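Local coordinates for S-adenosylmethionine:2-demethylmenaquinone methyltransferase (Geobacillus kaustophilus, PDB 2PCN), which is of undetermined function but belongs to the RraA-like family of alpha/beta proteins and assembles from three chains, at residues M29-P33 with P55-L59; V39-N43 with S66-L71; G63-R67 with I90-I94. All coordinates share one frame; numbering follows the deposited sequence.

The three contacts follow strand 58-62 from its start to the loop beyond it. Contact 1 joins the start of strand 30-38 to that of strand 58-62, the two parallel strands of one beta-alpha-beta unit. Contacts 2 and 3 lie on the other side of the chain's centre, about 22 and 19 Å from contact 1 between centres. Their own centres are about 6 Å apart, and they share Ser66 and Arg67. Along the chain, contact 1 closes before contact 3 opens, whereas contacts 1 and 2 alternate. Contacts 2 and 3 meet through a probable hydrogen bond from Leu71 N to Cys93 O, 2.8 Å, in the parallel sheet of strands 70-72 and 93-94, so these loops pack against each other at one end of the fold.

Contact 1 (M29-P33 with P55-L59); sequences MFSGP and PGTVL
The first torsion of Val58 (169°) sets CG1 anti to the backbone N and leaves CG2 beside it, so that CG1 comes to the Phe30 ring and CG2 to the backbone at Ser31 and Gly32. Phe30 has CG between its backbone N and carbonyl carbon (chi1 60°), which swings the ring to meet this valine. The two side chains cross at about a right angle, with Val58 CG2 at the ring edge, 4.2 Å from Phe30 CD1. The same methyl lies against backbone, 3.6 Å from Gly32 N, so the branched valine packs directly on the bare glycine backbone.

These are the opening residues of strands 30-38 and 58-62, parallel neighbours joined through helix 44-52 in a beta-alpha-beta unit. Their pairing begins with a nearly straight bond (173°) from Val58 N to Pro33 O at 2.9 Å. A proline has no N-H to give, but its carbonyl is still a good acceptor. Thr57 adds a CA-H...O contact to that oxygen, and its CG2 lies 3.5 Å from Pro33 O, while its hydroxyl turns back to Pro54 O.

Just ahead of the pairing, Gly56 O comes within 3.8 Å of Gly32 CA, an approach that suits glycine because there is no CB in the way. A water then bridges the carbonyls, donating to Ser31 O at 2.8 Å and to Gly56 O at 2.7 Å. On the other side of strand 30-38, strand 141-145 continues the sheet. The chemistry implies a strand pair starting on one direct bond, with water joining two acceptors that cannot bond each other and a small apolar patch at its flank.

Contact 2 (V39-N43 with S66-L71); sequences VFEDN and SRRVAL
A side-on salt bridge between Glu41 and Arg68, backed by apolar packing, holds together two loops at one end of this alpha/beta fold. One loop leads from strand 30-38 into helix 44-52; the other opens with an ST turn at Ser66 and runs into strand 70-72. In that turn Ser66 OG accepts from Arg68 N at 3.2 Å, and the short hydroxyl side chain also donates to Glu41 OE2 at 2.6 Å.

Arginine suits the place opposite Glu41 because it can offer two nitrogens to one carboxylate. Its chain bends at chi3 (-62°), which brings NE to the glutamate. Arg68 NE lies 2.7 Å from Glu41 OE2, with that oxygen in the guanidinium plane and using its syn lone pair, while Ser66 takes the anti lone pair. The second bond, Arg68 NH2 to Glu41 OE1 at 2.7 Å, is less well aligned, since OE1 sits 28° out of the guanidinium plane. Two donors on OE2 and one on OE1 fix the rotation of the carboxylate. Glu41 CG is also laid over the centre of one face of the Phe40 ring, and Lys64 packs on Phe40.

Next to the polar group, Val69 CG2 presses on Glu41 CA at 3.5 Å, one methyl of the branched valine reaching the backbone itself. Leu71 reaches further along: its CD1 meets Val39 CG2 tip to tip at 4.1 Å, and its CD2 lies 3.8 Å from Asp42 O. An acetate ion, probably from the crystallisation liquor, is bound beside Asn43. The asparagine amide closes the contact: ND2 donates to Leu71 O at 3.0 Å, from 63° above the carbonyl plane.

Contact 3 (G63-R67 with I90-I94); sequences GKGSR and IHGCI
His91 O is shared by two backbone donors of the loop that follows strand 58-62. Gly65 N gives it the better bond, 2.9 Å long, arriving from well above the carbonyl plane; Gly63 N is slightly nearer at 2.8 Å, but its bond is weak because it is strongly bent. Lys64 N, between them, is badly angled for this oxygen and is bonded instead to Asp62 OD1.

The grouping depends on the type I' beta turn from Gly63 to Ser66, closed by Ser66 N donating to Gly63 O at 3.3 Å. Both central residues have positive phi, a conformation that glycine at position 65 adopts easily. Its bareness also lets the His91 ring lie against it: Gly65 CA is 3.6 Å from the ring centroid and only 17° off the normal, a CH-pi contact over the face. The imidazole is brought against the turn, face to Gly65, by its first torsion, with CG anti to the backbone N (179°), and it also stacks with Phe131. The lysine side chain leaves the turn for a salt bridge with Asp38.

His91 is itself the centre of an inverse gamma turn, where the chain changes sheets. Beyond Gly92, Ser66 O and Cys93 N are too far apart to bond directly, and a water joins them, donating to Ser66 O at 2.7 Å and accepting from Cys93 N at 3.1 Å. Cys93 SG packs 3.6 Å from Arg67 CA, a compact thiol suited to a backbone neighbour. One carbonyl, one ring face and one water thus hold a tight glycine-rich turn on the corner that the same chain turns at His91 and Gly92.

Contact 1 (M29-P33 with P55-L59)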
loop_
_atom_site.group_PDB
_atom_site.type_symbol
_atom_site.label_atom_id
_atom_site.label_comp_id
_atom_site.label_asym_id
_atom_site.label_seq_id
_atom_site.Cartn_x
_atom_site.Cartn_y
_atom_site.Cartn_z
ATOM N N MET A 29 -4.899 -5.689 15.123
ATOM C CA MET A 29 -4.672 -5.009 16.390
ATOM C C MET A 29 -4.035 -5.976 17.384
ATOM O O MET A 29 -4.522 -7.089 17.573
ATOM C CB MET A 29 -5.999 -4.495 16.947
ATOM C CG MET A 29 -5.888 -3.828 18.299
ATOM S SD MET A 29 -7.497 -3.276 18.898
ATOM C CE MET A 29 -7.638 -1.693 18.069
ATOM N N PHE A 30 -2.937 -5.557 18.003
ATOM C CA PHE A 30 -2.256 -6.399 18.980
ATOM C C PHE A 30 -1.364 -5.554 19.875
ATOM O O PHE A 30 -0.963 -4.450 19.502
ATOM C CB PHE A 30 -1.446 -7.502 18.274
ATOM C CG PHE A 30 -0.385 -6.987 17.337
ATOM C CD1 PHE A 30 0.943 -6.912 17.744
ATOM C CD2 PHE A 30 -0.715 -6.587 16.047
ATOM C CE1 PHE A 30 1.933 -6.448 16.875
ATOM C CE2 PHE A 30 0.262 -6.122 15.169
ATOM C CZ PHE A 30 1.593 -6.051 15.585
ATOM N N SER A 31 -1.072 -6.063 21.068
ATOM C CA SER A 31 -0.242 -5.332 22.013
ATOM C C SER A 31 0.306 -6.263 23.087
ATOM O O SER A 31 -0.144 -7.400 23.226
ATOM C CB SER A 31 -1.063 -4.222 22.675
ATOM O OG SER A 31 -2.113 -4.774 23.457
ATOM N N GLY A 32 1.277 -5.769 23.847
ATOM C CA GLY A 32 1.869 -6.575 24.896
ATOM C C GLY A 32 3.287 -6.147 25.219
ATOM O O GLY A 32 3.825 -5.242 24.579
ATOM N N PRO A 33 3.924 -6.789 26.210
ATOM C CA PRO A 33 5.295 -6.471 26.618
ATOM C C PRO A 33 6.280 -6.742 25.491
ATOM O O PRO A 33 6.182 -7.748 24.792
ATOM C CB PRO A 33 5.512 -7.383 27.822
ATOM C CG PRO A 33 4.713 -8.588 27.459
ATOM C CD PRO A 33 3.430 -7.982 26.918
ATOM N N PRO A 55 4.403 -15.975 26.874
ATOM C CA PRO A 55 3.171 -15.828 26.095
ATOM C C PRO A 55 2.684 -14.382 26.208
ATOM O O PRO A 55 2.854 -13.747 27.252
ATOM C CB PRO A 55 2.211 -16.807 26.776
ATOM C CG PRO A 55 3.132 -17.863 27.319
ATOM C CD PRO A 55 4.258 -17.034 27.888
ATOM N N GLY A 56 2.086 -13.863 25.140
ATOM C CA GLY A 56 1.586 -12.497 25.164
ATOM C C GLY A 56 2.605 -11.460 24.726
ATOM O O GLY A 56 2.273 -10.287 24.535
ATOM N N THR A 57 3.851 -11.891 24.561
ATOM C CA THR A 57 4.931 -10.999 24.150
ATOM C C THR A 57 4.794 -10.516 22.711
ATOM O O THR A 57 4.244 -11.211 21.856
ATOM C CB THR A 57 6.311 -11.707 24.244
ATOM O OG1 THR A 57 6.598 -12.036 25.606
ATOM C CG2 THR A 57 7.419 -10.805 23.699
ATOM N N VAL A 58 5.294 -9.312 22.460
ATOM C CA VAL A 58 5.322 -8.747 21.121
ATOM C C VAL A 58 6.815 -8.640 20.829
ATOM O O VAL A 58 7.522 -7.872 21.481
ATOM C CB VAL A 58 4.703 -7.335 21.049
ATOM C CG1 VAL A 58 5.021 -6.706 19.696
ATOM C CG2 VAL A 58 3.191 -7.414 21.230
ATOM N N LEU A 59 7.298 -9.428 19.878
ATOM C CA LEU A 59 8.712 -9.392 19.532
ATOM C C LEU A 59 8.969 -8.253 18.558
ATOM O O LEU A 59 8.326 -8.166 17.514
ATOM C CB LEU A 59 9.144 -10.714 18.890
ATOM C CG LEU A 59 10.648 -10.812 18.606
ATOM C CD1 LEU A 59 11.401 -10.948 19.920
ATOM C CD2 LEU A 59 10.938 -12.001 17.715
HETATM O O HOH W 1 -0.202 -9.343 25.179
#

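Contact 2 (V39-N43 with S66-L71)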
loop_
_atom_site.group_PDB
_atom_site.type_symbol
_atom_site.label_atom_id
_atom_site.label_comp_id
_atom_site.label_asym_id
_atom_site.label_seq_id
_atom_site.Cartn_x
_atom_site.Cartn_y
_atom_site.Cartn_z
ATOM N N VAL A 39 19.291 -7.469 14.668
ATOM C CA VAL A 39 20.009 -8.268 13.678
ATOM C C VAL A 39 20.190 -7.538 12.353
ATOM O O VAL A 39 19.689 -6.430 12.161
ATOM C CB VAL A 39 19.251 -9.581 13.370
ATOM C CG1 VAL A 39 19.063 -10.389 14.648
ATOM C CG2 VAL A 39 17.895 -9.262 12.736
ATOM N N PHE A 40 20.912 -8.181 11.442
ATOM C CA PHE A 40 21.144 -7.637 10.113
ATOM C C PHE A 40 21.167 -8.785 9.107
ATOM O O PHE A 40 22.178 -9.480 8.954
ATOM C CB PHE A 40 22.463 -6.865 10.057
ATOM C CG PHE A 40 22.723 -6.216 8.727
ATOM C CD1 PHE A 40 21.824 -5.296 8.204
ATOM C CD2 PHE A 40 23.854 -6.543 7.987
ATOM C CE1 PHE A 40 22.045 -4.707 6.959
ATOM C CE2 PHE A 40 24.084 -5.960 6.743
ATOM C CZ PHE A 40 23.175 -5.039 6.228
ATOM N N GLU A 41 20.027 -8.988 8.452
ATOM C CA GLU A 41 19.858 -10.029 7.442
ATOM C C GLU A 41 20.149 -11.447 7.952
ATOM O O GLU A 41 20.536 -12.333 7.186
ATOM C CB GLU A 41 20.726 -9.690 6.222
ATOM C CG GLU A 41 20.655 -8.201 5.857
ATOM C CD GLU A 41 21.303 -7.871 4.524
ATOM O OE1 GLU A 41 22.384 -8.416 4.233
ATOM O OE2 GLU A 41 20.732 -7.053 3.774
ATOM N N ASP A 42 19.946 -11.655 9.251
ATOM C CA ASP A 42 20.162 -12.957 9.887
ATOM C C ASP A 42 19.000 -13.136 10.867
ATOM O O ASP A 42 18.666 -12.204 11.595
ATOM C CB ASP A 42 21.499 -12.957 10.638
ATOM C CG ASP A 42 21.963 -14.356 11.015
ATOM O OD1 ASP A 42 21.276 -15.032 11.812
ATOM O OD2 ASP A 42 23.020 -14.781 10.509
ATOM N N ASN A 43 18.378 -14.310 10.896
ATOM C CA ASN A 43 17.240 -14.486 11.795
ATOM C C ASN A 43 17.313 -15.630 12.801
ATOM O O ASN A 43 16.291 -16.021 13.369
ATOM C CB ASN A 43 15.942 -14.587 10.971
ATOM C CG ASN A 43 15.683 -15.983 10.421
ATOM O OD1 ASN A 43 16.585 -16.813 10.317
ATOM N ND2 ASN A 43 14.431 -16.240 10.048
ATOM N N SER A 66 16.440 -3.585 6.084
ATOM C CA SER A 66 16.948 -4.241 4.890
ATOM C C SER A 66 15.814 -4.885 4.108
ATOM O O SER A 66 14.890 -5.447 4.691
ATOM C CB SER A 66 17.970 -5.315 5.254
ATOM O OG SER A 66 18.317 -6.067 4.102
ATOM N N ARG A 67 15.891 -4.795 2.786
ATOM C CA ARG A 67 14.885 -5.393 1.916
ATOM C C ARG A 67 15.515 -6.519 1.097
ATOM O O ARG A 67 14.908 -7.028 0.152
ATOM C CB ARG A 67 14.301 -4.335 0.979
ATOM C CG ARG A 67 13.432 -3.305 1.676
ATOM C CD ARG A 67 13.035 -2.183 0.729
ATOM N NE ARG A 67 12.170 -1.205 1.384
ATOM C CZ ARG A 67 10.869 -1.377 1.594
ATOM N NH1 ARG A 67 10.269 -2.493 1.197
ATOM N NH2 ARG A 67 10.166 -0.433 2.204
ATOM N N ARG A 68 16.733 -6.910 1.464
ATOM C CA ARG A 68 17.433 -7.965 0.739
ATOM C C ARG A 68 17.041 -9.379 1.156
ATOM O O ARG A 68 17.215 -10.327 0.388
ATOM C CB ARG A 68 18.947 -7.772 0.872
ATOM C CG ARG A 68 19.421 -6.428 0.329
ATOM C CD ARG A 68 20.927 -6.386 0.101
ATOM N NE ARG A 68 21.696 -6.572 1.329
ATOM C CZ ARG A 68 23.021 -6.477 1.398
ATOM N NH1 ARG A 68 23.726 -6.198 0.310
ATOM N NH2 ARG A 68 23.645 -6.667 2.555
ATOM N N VAL A 69 16.516 -9.526 2.370
ATOM C CA VAL A 69 16.087 -10.835 2.853
ATOM C C VAL A 69 14.886 -10.713 3.779
ATOM O O VAL A 69 14.593 -9.637 4.301
ATOM C CB VAL A 69 17.206 -11.571 3.645
ATOM C CG1 VAL A 69 18.429 -11.781 2.764
ATOM C CG2 VAL A 69 17.569 -10.782 4.893
ATOM N N ALA A 70 14.198 -11.830 3.975
ATOM C CA ALA A 70 13.052 -11.877 4.869
ATOM C C ALA A 70 13.593 -12.322 6.227
ATOM O O ALA A 70 14.543 -13.104 6.291
ATOM C CB ALA A 70 12.031 -12.878 4.351
ATOM N N LEU A 71 13.008 -11.827 7.312
ATOM C CA LEU A 71 13.473 -12.213 8.646
ATOM C C LEU A 71 12.474 -13.139 9.340
ATOM O O LEU A 71 12.766 -13.731 10.382
ATOM C CB LEU A 71 13.713 -10.965 9.504
ATOM C CG LEU A 71 14.864 -10.057 9.048
ATOM C CD1 LEU A 71 14.910 -8.810 9.914
ATOM C CD2 LEU A 71 16.187 -10.810 9.139
#

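Contact 3 (G63-R67 with I90-I94)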
loop_
_atom_site.group_PDB
_atom_site.type_symbol
_atom_site.label_atom_id
_atom_site.label_comp_id
_atom_site.label_asym_id
_atom_site.label_seq_id
_atom_site.Cartn_x
_atom_site.Cartn_y
_atom_site.Cartn_z
ATOM N N GLY A 63 15.764 -5.029 11.907
ATOM C CA GLY A 63 16.549 -5.628 10.843
ATOM C C GLY A 63 17.201 -4.565 9.981
ATOM O O GLY A 63 17.616 -4.830 8.851
ATOM N N LYS A 64 17.284 -3.353 10.519
ATOM C CA LYS A 64 17.900 -2.231 9.820
ATOM C C LYS A 64 17.142 -1.819 8.569
ATOM O O LYS A 64 17.670 -1.086 7.732
ATOM C CB LYS A 64 19.346 -2.579 9.451
ATOM C CG LYS A 64 20.175 -3.075 10.632
ATOM C CD LYS A 64 20.168 -2.064 11.767
ATOM C CE LYS A 64 20.814 -2.620 13.024
ATOM N NZ LYS A 64 20.071 -3.790 13.571
ATOM N N GLY A 65 15.908 -2.294 8.438
ATOM C CA GLY A 65 15.109 -1.946 7.278
ATOM C C GLY A 65 15.595 -2.568 5.982
ATOM O O GLY A 65 15.214 -2.134 4.895
ATOM N N SER A 66 16.440 -3.585 6.084
ATOM C CA SER A 66 16.948 -4.241 4.890
ATOM C C SER A 66 15.814 -4.885 4.108
ATOM O O SER A 66 14.890 -5.447 4.691
ATOM C CB SER A 66 17.970 -5.315 5.254
ATOM O OG SER A 66 18.317 -6.067 4.102
ATOM N N ARG A 67 15.891 -4.795 2.786
ATOM C CA ARG A 67 14.885 -5.393 1.916
ATOM C C ARG A 67 15.515 -6.519 1.097
ATOM O O ARG A 67 14.908 -7.028 0.152
ATOM C CB ARG A 67 14.301 -4.335 0.979
ATOM C CG ARG A 67 13.432 -3.305 1.676
ATOM C CD ARG A 67 13.035 -2.183 0.729
ATOM N NE ARG A 67 12.170 -1.205 1.384
ATOM C CZ ARG A 67 10.869 -1.377 1.594
ATOM N NH1 ARG A 67 10.269 -2.493 1.197
ATOM N NH2 ARG A 67 10.166 -0.433 2.204
ATOM N N ILE A 90 8.586 -5.909 12.685
ATOM C CA ILE A 90 9.901 -6.007 12.062
ATOM C C ILE A 90 10.354 -4.827 11.212
ATOM O O ILE A 90 9.689 -4.447 10.249
ATOM C CB ILE A 90 9.962 -7.273 11.170
ATOM C CG1 ILE A 90 9.390 -8.469 11.933
ATOM C CG2 ILE A 90 11.398 -7.545 10.737
ATOM C CD1 ILE A 90 9.308 -9.743 11.120
ATOM N N HIS A 91 11.494 -4.248 11.578
ATOM C CA HIS A 91 12.064 -3.158 10.801
ATOM C C HIS A 91 12.870 -3.923 9.759
ATOM O O HIS A 91 14.099 -4.032 9.840
ATOM C CB HIS A 91 12.968 -2.281 11.671
ATOM C CG HIS A 91 13.604 -1.144 10.931
ATOM N ND1 HIS A 91 12.994 -0.516 9.866
ATOM C CD2 HIS A 91 14.790 -0.517 11.108
ATOM C CE1 HIS A 91 13.782 0.448 9.416
ATOM N NE2 HIS A 91 14.878 0.467 10.154
ATOM N N GLY A 92 12.137 -4.483 8.801
ATOM C CA GLY A 92 12.721 -5.287 7.746
ATOM C C GLY A 92 11.601 -6.005 7.010
ATOM O O GLY A 92 10.436 -5.627 7.141
ATOM N N CYS A 93 11.932 -7.051 6.259
ATOM C CA CYS A 93 10.923 -7.770 5.485
ATOM C C CYS A 93 10.561 -9.163 5.988
ATOM O O CYS A 93 11.249 -9.746 6.824
ATOM C CB CYS A 93 11.379 -7.891 4.027
ATOM S SG CYS A 93 11.586 -6.324 3.166
ATOM N N ILE A 94 9.461 -9.685 5.459
ATOM C CA ILE A 94 9.004 -11.025 5.793
ATOM C C ILE A 94 8.680 -11.717 4.475
ATOM O O ILE A 94 8.748 -11.100 3.408
ATOM C CB ILE A 94 7.709 -11.005 6.645
ATOM C CG1 ILE A 94 6.543 -10.453 5.816
ATOM C CG2 ILE A 94 7.918 -10.160 7.892
ATOM C CD1 ILE A 94 5.185 -10.681 6.447
HETATM O O HOH W 2 14.958 -7.668 6.205
#